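TetR-like transcriptional regulator (Rhodococcus, PDB 3F1B) probably binds DNA at cis-regulatory sites as a dimeric transcriptional regulator of the TetR family. Local coordinates at residues F98-G103 with V168-A173; L161-G165 with L186-A190; R15-L20 with M50-Y55. One frame throughout, in Å; residues are numbered along the deposited sequence.

Contact 1. Residues F98-G103 with V168-A173; sequences FLGFVG and VADRVA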
loop_
_atom_site.group_PDB
_atom_site.type_symbol
_atom_site.label_atom_id
_atom_site.label_comp_id
_atom_site.label_asym_id
_atom_site.label_seq_id
_atom_site.Cartn_x
_atom_site.Cartn_y
_atom_site.Cartn_z
ATOM N N PHE A 98 -17.048 1.173 2.927
ATOM C CA PHE A 98 -15.680 1.375 2.429
ATOM C C PHE A 98 -15.626 1.504 0.923
ATOM O O PHE A 98 -15.028 2.463 0.396
ATOM C CB PHE A 98 -14.803 0.193 2.875
ATOM C CG PHE A 98 -13.494 0.090 2.185
ATOM C CD1 PHE A 98 -12.674 1.198 2.026
ATOM C CD2 PHE A 98 -13.027 -1.141 1.785
ATOM C CE1 PHE A 98 -11.466 1.085 1.425
ATOM C CE2 PHE A 98 -11.811 -1.271 1.191
ATOM C CZ PHE A 98 -11.021 -0.175 1.013
ATOM N N LEU A 99 -16.179 0.517 0.226
ATOM C CA LEU A 99 -16.077 0.520 -1.213
ATOM C C LEU A 99 -16.917 1.613 -1.908
ATOM O O LEU A 99 -16.483 2.163 -2.941
ATOM C CB LEU A 99 -16.385 -0.845 -1.782
ATOM C CG LEU A 99 -15.299 -1.888 -1.557
ATOM C CD1 LEU A 99 -15.916 -3.200 -2.013
ATOM C CD2 LEU A 99 -13.952 -1.563 -2.309
ATOM N N GLY A 100 -18.088 1.930 -1.347
ATOM C CA GLY A 100 -18.941 3.039 -1.850
ATOM C C GLY A 100 -18.258 4.390 -1.647
ATOM O O GLY A 100 -18.313 5.279 -2.523
ATOM N N PHE A 101 -17.561 4.541 -0.522
ATOM C CA PHE A 101 -16.806 5.769 -0.258
ATOM C C PHE A 101 -15.628 6.005 -1.257
ATOM O O PHE A 101 -15.358 7.125 -1.712
ATOM C CB PHE A 101 -16.264 5.728 1.154
ATOM C CG PHE A 101 -15.187 6.755 1.418
ATOM C CD1 PHE A 101 -15.525 8.046 1.823
ATOM C CD2 PHE A 101 -13.836 6.436 1.260
ATOM C CE1 PHE A 101 -14.530 8.984 2.068
ATOM C CE2 PHE A 101 -12.841 7.410 1.509
ATOM C CZ PHE A 101 -13.210 8.667 1.906
ATOM N N VAL A 102 -14.921 4.943 -1.576
ATOM C CA VAL A 102 -13.782 5.021 -2.455
ATOM C C VAL A 102 -14.311 5.411 -3.852
ATOM O O VAL A 102 -13.744 6.243 -4.549
ATOM C CB VAL A 102 -13.105 3.648 -2.447
ATOM C CG1 VAL A 102 -12.387 3.387 -3.744
ATOM C CG2 VAL A 102 -12.198 3.519 -1.213
ATOM N N GLY A 103 -15.428 4.818 -4.219
ATOM C CA GLY A 103 -15.999 5.013 -5.510
ATOM C C GLY A 103 -16.385 6.447 -5.711
ATOM O O GLY A 103 -16.190 6.972 -6.804
ATOM N N VAL A 168 -8.272 -3.742 -4.078
ATOM C CA VAL A 168 -9.522 -3.789 -4.847
ATOM C C VAL A 168 -10.173 -2.379 -4.847
ATOM O O VAL A 168 -10.589 -1.886 -5.893
ATOM C CB VAL A 168 -10.477 -4.913 -4.312
ATOM C CG1 VAL A 168 -11.915 -4.699 -4.778
ATOM C CG2 VAL A 168 -9.995 -6.304 -4.802
ATOM N N ALA A 169 -10.203 -1.756 -3.671
ATOM C CA ALA A 169 -10.558 -0.381 -3.510
ATOM C C ALA A 169 -9.874 0.447 -4.587
ATOM O O ALA A 169 -10.553 1.206 -5.266
ATOM C CB ALA A 169 -10.178 0.104 -2.126
ATOM N N ASP A 170 -8.567 0.290 -4.777
ATOM C CA ASP A 170 -7.834 0.993 -5.884
ATOM C C ASP A 170 -8.518 0.885 -7.225
ATOM O O ASP A 170 -8.668 1.847 -7.932
ATOM C CB ASP A 170 -6.442 0.394 -6.103
ATOM C CG ASP A 170 -5.321 1.349 -5.771
ATOM O OD1 ASP A 170 -5.613 2.500 -5.352
ATOM O OD2 ASP A 170 -4.123 0.943 -5.935
ATOM N N ARG A 171 -8.902 -0.319 -7.594
ATOM C CA ARG A 171 -9.593 -0.522 -8.844
ATOM C C ARG A 171 -11.037 0.029 -8.814
ATOM O O ARG A 171 -11.501 0.536 -9.818
ATOM C CB ARG A 171 -9.574 -2.004 -9.225
ATOM C CG ARG A 171 -8.189 -2.527 -9.523
ATOM C CD ARG A 171 -7.657 -2.050 -10.855
ATOM N NE ARG A 171 -6.190 -2.056 -10.836
ATOM C CZ ARG A 171 -5.393 -2.813 -11.608
ATOM N NH1 ARG A 171 -5.877 -3.671 -12.522
ATOM N NH2 ARG A 171 -4.081 -2.699 -11.469
ATOM N N VAL A 172 -11.740 -0.095 -7.694
ATOM C CA VAL A 172 -13.005 0.586 -7.523
ATOM C C VAL A 172 -12.822 2.116 -7.699
ATOM O O VAL A 172 -13.479 2.708 -8.529
ATOM C CB VAL A 172 -13.677 0.223 -6.166
ATOM C CG1 VAL A 172 -14.783 1.197 -5.824
ATOM C CG2 VAL A 172 -14.185 -1.198 -6.201
ATOM N N ALA A 173 -11.900 2.748 -6.979
ATOM C CA ALA A 173 -11.655 4.206 -7.160
ATOM C C ALA A 173 -11.402 4.558 -8.613
ATOM O O ALA A 173 -11.752 5.623 -9.060
ATOM C CB ALA A 173 -10.489 4.676 -6.316
#

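Contact 2. Residues L161-G165 with L186-A190; sequences LVGAG and LESLA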
loop_
_atom_site.group_PDB
_atom_site.type_symbol
_atom_site.label_atom_id
_atom_site.label_comp_id
_atom_site.label_asym_id
_atom_site.label_seq_id
_atom_site.Cartn_x
_atom_site.Cartn_y
_atom_site.Cartn_z
ATOM N N LEU A 161 -7.440 -10.245 3.974
ATOM C CA LEU A 161 -8.698 -9.577 3.562
ATOM C C LEU A 161 -8.546 -8.042 3.467
ATOM O O LEU A 161 -9.120 -7.378 2.584
ATOM C CB LEU A 161 -9.791 -9.879 4.594
ATOM C CG LEU A 161 -11.319 -9.933 4.267
ATOM C CD1 LEU A 161 -12.217 -9.304 5.325
ATOM C CD2 LEU A 161 -11.794 -9.461 2.818
ATOM N N VAL A 162 -7.774 -7.443 4.370
ATOM C CA VAL A 162 -7.606 -5.983 4.335
ATOM C C VAL A 162 -6.695 -5.565 3.186
ATOM O O VAL A 162 -6.956 -4.557 2.480
ATOM C CB VAL A 162 -7.065 -5.436 5.680
ATOM C CG1 VAL A 162 -6.598 -3.950 5.555
ATOM C CG2 VAL A 162 -8.180 -5.563 6.756
ATOM N N GLY A 163 -5.629 -6.342 3.004
ATOM C CA GLY A 163 -4.748 -6.135 1.901
ATOM C C GLY A 163 -5.496 -6.293 0.605
ATOM O O GLY A 163 -5.290 -5.524 -0.306
ATOM N N ALA A 164 -6.347 -7.311 0.514
ATOM C CA ALA A 164 -7.152 -7.527 -0.694
ATOM C C ALA A 164 -8.134 -6.356 -0.945
ATOM O O ALA A 164 -8.248 -5.888 -2.046
ATOM C CB ALA A 164 -7.895 -8.885 -0.610
ATOM N N GLY A 165 -8.775 -5.881 0.114
ATOM C CA GLY A 165 -9.687 -4.759 0.089
ATOM C C GLY A 165 -9.015 -3.483 -0.348
ATOM O O GLY A 165 -9.626 -2.663 -1.082
ATOM N N LEU A 186 -14.738 -9.864 -2.035
ATOM C CA LEU A 186 -14.173 -9.748 -0.712
ATOM C C LEU A 186 -14.967 -10.515 0.337
ATOM O O LEU A 186 -14.379 -11.006 1.302
ATOM C CB LEU A 186 -14.084 -8.274 -0.336
ATOM C CG LEU A 186 -12.783 -7.477 -0.620
ATOM C CD1 LEU A 186 -11.590 -8.192 -1.300
ATOM C CD2 LEU A 186 -13.068 -6.092 -1.227
ATOM N N GLU A 187 -16.290 -10.615 0.178
ATOM C CA GLU A 187 -17.052 -11.363 1.162
ATOM C C GLU A 187 -16.650 -12.830 1.100
ATOM O O GLU A 187 -16.505 -13.482 2.138
ATOM C CB GLU A 187 -18.570 -11.277 0.955
ATOM C CG GLU A 187 -19.193 -9.933 1.231
ATOM C CD GLU A 187 -20.636 -9.881 0.763
ATOM O OE1 GLU A 187 -20.990 -8.948 -0.024
ATOM O OE2 GLU A 187 -21.410 -10.789 1.177
ATOM N N SER A 188 -16.498 -13.367 -0.106
ATOM C CA SER A 188 -16.249 -14.811 -0.180
ATOM C C SER A 188 -14.769 -15.185 0.056
ATOM O O SER A 188 -14.462 -16.236 0.592
ATOM C CB SER A 188 -16.799 -15.404 -1.473
ATOM O OG SER A 188 -16.039 -14.970 -2.581
ATOM N N LEU A 189 -13.857 -14.315 -0.332
ATOM C CA LEU A 189 -12.482 -14.465 0.094
ATOM C C LEU A 189 -12.428 -14.623 1.619
ATOM O O LEU A 189 -11.650 -15.405 2.140
ATOM C CB LEU A 189 -11.721 -13.233 -0.338
ATOM C CG LEU A 189 -10.258 -13.010 -0.010
ATOM C CD1 LEU A 189 -9.781 -11.910 -0.927
ATOM C CD2 LEU A 189 -9.992 -12.648 1.460
ATOM N N ALA A 190 -13.283 -13.888 2.326
ATOM C CA ALA A 190 -13.266 -13.838 3.777
ATOM C C ALA A 190 -13.886 -15.095 4.377
ATOM O O ALA A 190 -13.344 -15.654 5.331
ATOM C CB ALA A 190 -13.998 -12.621 4.268
#

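Contact 3. Residues R15-L20 with M50-Y55; sequences REQQML and MLYLYY. With SO4 (sulfate ion), chain C.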
loop_
_atom_site.group_PDB
_atom_site.type_symbol
_atom_site.label_atom_id
_atom_site.label_comp_id
_atom_site.label_asym_id
_atom_site.label_seq_id
_atom_site.Cartn_x
_atom_site.Cartn_y
_atom_site.Cartn_z
ATOM N N ARG A 15 -14.350 28.508 4.547
ATOM C CA ARG A 15 -13.059 28.815 3.949
ATOM C C ARG A 15 -12.188 27.553 4.063
ATOM O O ARG A 15 -11.572 27.125 3.082
ATOM C CB ARG A 15 -12.421 30.018 4.637
ATOM C CG ARG A 15 -11.596 30.917 3.704
ATOM C CD ARG A 15 -12.363 31.294 2.410
ATOM N NE ARG A 15 -11.863 32.524 1.770
ATOM C CZ ARG A 15 -12.444 33.731 1.829
ATOM N NH1 ARG A 15 -13.573 33.917 2.505
ATOM N NH2 ARG A 15 -11.887 34.764 1.205
ATOM N N GLU A 16 -12.180 26.982 5.272
ATOM C CA GLU A 16 -11.673 25.641 5.609
ATOM C C GLU A 16 -11.921 24.583 4.535
ATOM O O GLU A 16 -10.984 24.069 3.921
ATOM C CB GLU A 16 -12.406 25.168 6.867
ATOM C CG GLU A 16 -11.887 23.894 7.511
ATOM C CD GLU A 16 -10.912 24.215 8.636
ATOM O OE1 GLU A 16 -9.744 24.588 8.314
ATOM O OE2 GLU A 16 -11.325 24.122 9.830
ATOM N N GLN A 17 -13.198 24.269 4.329
ATOM C CA GLN A 17 -13.596 23.224 3.412
ATOM C C GLN A 17 -13.130 23.502 1.991
ATOM O O GLN A 17 -12.801 22.555 1.262
ATOM C CB GLN A 17 -15.098 22.928 3.499
ATOM C CG GLN A 17 -15.773 22.417 2.220
ATOM C CD GLN A 17 -16.607 23.505 1.521
ATOM O OE1 GLN A 17 -17.827 23.399 1.441
ATOM N NE2 GLN A 17 -15.951 24.570 1.048
ATOM N N GLN A 18 -13.048 24.774 1.605
ATOM C CA GLN A 18 -12.548 25.096 0.276
ATOM C C GLN A 18 -11.054 24.827 0.135
ATOM O O GLN A 18 -10.595 24.380 -0.930
ATOM C CB GLN A 18 -12.820 26.534 -0.045
ATOM C CG GLN A 18 -14.187 26.785 -0.527
ATOM C CD GLN A 18 -14.394 28.252 -0.817
ATOM O OE1 GLN A 18 -13.423 29.015 -0.940
ATOM N NE2 GLN A 18 -15.651 28.666 -0.913
HETATM N N MSE A 19 -10.300 25.088 1.206
HETATM C CA MSE A 19 -8.848 24.897 1.209
HETATM C C MSE A 19 -8.491 23.423 1.252
HETATM O O MSE A 19 -7.523 23.012 0.660
HETATM C CB MSE A 19 -8.221 25.566 2.429
HETATM C CG MSE A 19 -7.943 27.026 2.247
HETATM SE SE MSE A 19 -7.475 27.964 3.910
HETATM C CE MSE A 19 -6.673 29.526 3.079
ATOM N N LEU A 20 -9.254 22.645 1.992
ATOM C CA LEU A 20 -9.000 21.235 2.137
ATOM C C LEU A 20 -9.392 20.444 0.875
ATOM O O LEU A 20 -8.683 19.507 0.470
ATOM C CB LEU A 20 -9.651 20.707 3.430
ATOM C CG LEU A 20 -9.007 21.203 4.762
ATOM C CD1 LEU A 20 -9.884 20.920 5.961
ATOM C CD2 LEU A 20 -7.619 20.671 5.062
HETATM N N MSE A 50 -2.669 33.919 2.528
HETATM C CA MSE A 50 -3.888 33.443 3.170
HETATM C C MSE A 50 -3.756 32.025 3.673
HETATM O O MSE A 50 -3.980 31.765 4.863
HETATM C CB MSE A 50 -5.042 33.485 2.195
HETATM C CG MSE A 50 -5.952 34.660 2.380
HETATM SE SE MSE A 50 -6.986 34.314 3.996
HETATM C CE MSE A 50 -8.177 32.938 3.241
ATOM N N LEU A 51 -3.398 31.113 2.764
ATOM C CA LEU A 51 -3.179 29.708 3.099
ATOM C C LEU A 51 -2.276 29.534 4.350
ATOM O O LEU A 51 -2.606 28.793 5.279
ATOM C CB LEU A 51 -2.543 28.997 1.900
ATOM C CG LEU A 51 -3.132 27.731 1.304
ATOM C CD1 LEU A 51 -2.035 26.932 0.671
ATOM C CD2 LEU A 51 -3.875 26.873 2.274
ATOM N N TYR A 52 -1.140 30.224 4.366
ATOM C CA TYR A 52 -0.200 30.110 5.487
ATOM C C TYR A 52 -0.748 30.612 6.805
ATOM O O TYR A 52 -0.317 30.153 7.869
ATOM C CB TYR A 52 1.096 30.840 5.171
ATOM C CG TYR A 52 1.994 30.039 4.299
ATOM C CD1 TYR A 52 1.949 30.178 2.939
ATOM C CD2 TYR A 52 2.867 29.112 4.841
ATOM C CE1 TYR A 52 2.760 29.413 2.126
ATOM C CE2 TYR A 52 3.699 28.347 4.046
ATOM C CZ TYR A 52 3.651 28.503 2.685
ATOM O OH TYR A 52 4.477 27.757 1.858
ATOM N N LEU A 53 -1.681 31.561 6.747
ATOM C CA LEU A 53 -2.373 31.996 7.967
ATOM C C LEU A 53 -3.341 30.924 8.521
ATOM O O LEU A 53 -3.790 31.040 9.649
ATOM C CB LEU A 53 -3.078 33.377 7.803
ATOM C CG LEU A 53 -2.261 34.635 7.482
ATOM C CD1 LEU A 53 -3.161 35.799 7.235
ATOM C CD2 LEU A 53 -1.307 34.953 8.610
ATOM N N TYR A 54 -3.652 29.897 7.729
ATOM C CA TYR A 54 -4.472 28.791 8.214
ATOM C C TYR A 54 -3.599 27.593 8.447
ATOM O O TYR A 54 -3.777 26.893 9.448
ATOM C CB TYR A 54 -5.642 28.414 7.281
ATOM C CG TYR A 54 -6.734 29.427 7.285
ATOM C CD1 TYR A 54 -7.872 29.277 8.089
ATOM C CD2 TYR A 54 -6.613 30.593 6.510
ATOM C CE1 TYR A 54 -8.887 30.281 8.099
ATOM C CE2 TYR A 54 -7.599 31.607 6.517
ATOM C CZ TYR A 54 -8.729 31.446 7.289
ATOM O OH TYR A 54 -9.663 32.466 7.228
ATOM N N TYR A 55 -2.652 27.339 7.548
ATOM C CA TYR A 55 -1.859 26.122 7.677
ATOM C C TYR A 55 -0.399 26.308 8.026
ATOM O O TYR A 55 0.075 25.735 9.028
ATOM C CB TYR A 55 -2.137 25.123 6.542
ATOM C CG TYR A 55 -3.575 24.689 6.647
ATOM C CD1 TYR A 55 -3.964 23.746 7.625
ATOM C CD2 TYR A 55 -4.567 25.301 5.869
ATOM C CE1 TYR A 55 -5.298 23.389 7.795
ATOM C CE2 TYR A 55 -5.916 24.954 6.038
ATOM C CZ TYR A 55 -6.261 23.977 6.991
ATOM O OH TYR A 55 -7.582 23.599 7.144
HETATM S S SO4 C . 5.678 26.010 -1.927
HETATM O O1 SO4 C . 4.735 26.375 -2.977
HETATM O O2 SO4 C . 5.716 27.156 -1.010
HETATM O O3 SO4 C . 5.254 24.787 -1.238
HETATM O O4 SO4 C . 7.005 25.785 -2.492
#

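Contact 1. Residues F98-G103 with V168-A173
Val-102 and Ala-169 face each other where helix 87-104 meets helix 153-173. The short segment axes come within 8.4 Å and cross at -40°. Small residues permit this closeness. The CA atoms of Gly-103 and Ala-173 are only 4.7 Å apart.

Val-102 and Leu-99 contribute about equally from helix 87-104. Val-102 CG1 lies opposite the backbone N, with chi1 (152°) turned well off a perfect stagger. This branch rests on the backbone of the other helix. Val-102 CG1 is 3.2 Å from Ala-169 O and 3.3 Å from Ala-173 N. That N and that O bond to each other within helix 153-173, so the methyl covers a helical hydrogen bond and both polar atoms remain satisfied. The same CG1 also meets Ala-173 CB at 3.4 Å. CG2 takes the other direction, toward the Ala-169 methyl.

Val-172 answers from the second helix. Its CG1 reaches the opposite backbone, 3.5 Å from Leu-99 O. Its CG2 turns to the leucine side chain, with Leu-99 CD2 at 3.9 Å from Val-172 CG2. The two side chains cross at about a right angle. Leu-99 reaches this place by its CD2 branch, which also lies against Ala-169 CA.

Phe-98 reaches over with its ring atom CZ. With chi1 at 166°, the ring swings out beside its own carbonyl carbon and brings CZ to 3.3 Å from Ala-169 CB. The methyl approaches the ring obliquely. Trp-109 meets the Phe-98 ring edge-to-face, and Phe-73 lies against it too.

Turned away from helix 87-104, Arg-171 forms a salt bridge with Asp-131 of the second subunit. This close helix crossing, made by apolar side chains, belongs to the all-helical core of the TetR C-terminal domain.

Contact 2. Residues L161-G165 with L186-A190
Leu-161 fills the space between helix 153-173 and Ala-190 of helix 179-196. The two segments run nearly antiparallel, at 162°, with axes 10.2 Å apart. That spacing suits the leucines that bridge the gap.

The packing is densest around Leu-161. Its CG stands opposite the backbone N (chi1 -152°), which carries the branched end across to the other helix. Leu-161 CG lies 3.8 Å from Ala-190 CB. Its CD2 reaches 3.4 Å from Leu-186 O and 3.9 Å from Leu-189 CD2. One branch thus touches both the backbone and a side chain. An alanine here would lose both methyl branches and would probably open a gap beside Ala-190, Leu-186 and Leu-189.

Ala-164 makes a second, smaller point of contact. Its CB sits 3.6 Å from Leu-189 CD1 and 3.8 Å from Leu-186 CD1, so the methyl is gripped by two leucine branches. The far end is looser. There Gly-165 has no side chain to offer, and its CA meets Leu-186 CD2 at 3.9 Å. The partly exposed residues, Val-162 and Glu-187, both point away from the contact.

No strand is present, and the neighbours are all helices. Leu-91 and Leu-95 of helix 87-104 cover Ala-190 and Leu-186. Thr-137 of helix 126-143 touches Leu-161. Ala-160 and Leu-189 of the second subunit pack on Ala-164 and Leu-189, placing this helix pair at the dimer interface, consistent with the four-helix bundle through which TetR-family proteins dimerise.

Contact 3. Residues R15-L20 with M50-Y55
Met-19 of helix 12-30 reaches out to Leu-51, Tyr-54 and Tyr-55 of segment 50-55. It is present as selenomethionine, and it has the largest share of this contact. Its CB bond points toward the other segment. CG leaves beside the backbone N, and the chain beyond is extended, which takes the tip deep into the contact. CG comes first, 4.1 Å from Leu-51 CD2. The two side chains slide past each other in opposite directions. SE follows, in the corner formed by two tyrosines. It lies 4.2 Å from the centroid of the Tyr-54 ring, 32° off the ring normal, and it meets the edge of the Tyr-55 ring. Both are Met-aromatic contacts. The tip, Met-19 CE, ends 3.5 Å from Leu-51 CA and 3.6 Å from Tyr-54 CD2. The methyl of Met-50 touches it as well, CE to CE at 3.7 Å.

Helices 37-43 and 48-54 make up the predicted helix-turn-helix of the TetR DNA-binding domain. Helix 48-54 would be the recognition helix, as in other TetR-family proteins, and helix 12-30 packs across it at 106°.

At the other end of the contact, Tyr-55 OH donates a weak hydrogen bond of 2.6 Å to Glu-16 OE1. The carboxylate and ring planes are 45° apart. The other oxygen, Glu-16 OE2, has a salt bridge to Arg-12, which would favour the charged carboxylate. Leu-20 CD2 lies 3.6 Å from Tyr-55 OH. Arg-15 crosses Met-50 at about a right angle, where its CG and NE meet the Met-50 methyl. On the far side of the helix, Tyr-52 OH makes a weak hydrogen bond to a sulfate. Met-37 N and Asp-38 N also hold this ion, at the start of helix 37-43.

Overall arrangement
Contacts 1 and 2 belong to one helical core. They share helix 153-173, and their centres are 13 Å apart. They touch directly: Phe-98 CE2 lies 3.4 Å from Gly-165 O, and Val-168 CG1 lies 4.0 Å from Leu-186 CD2. Both also reach the second subunit. Contact 3 stands apart in the predicted DNA-binding domain. Its centre is 28 Å from that of contact 1 and 38 Å from that of contact 2. Its nearest atoms are about 12 Å from contact 1, without touching. The sulfate lies beside contact 3 alone. It probably comes from the crystallisation liquor.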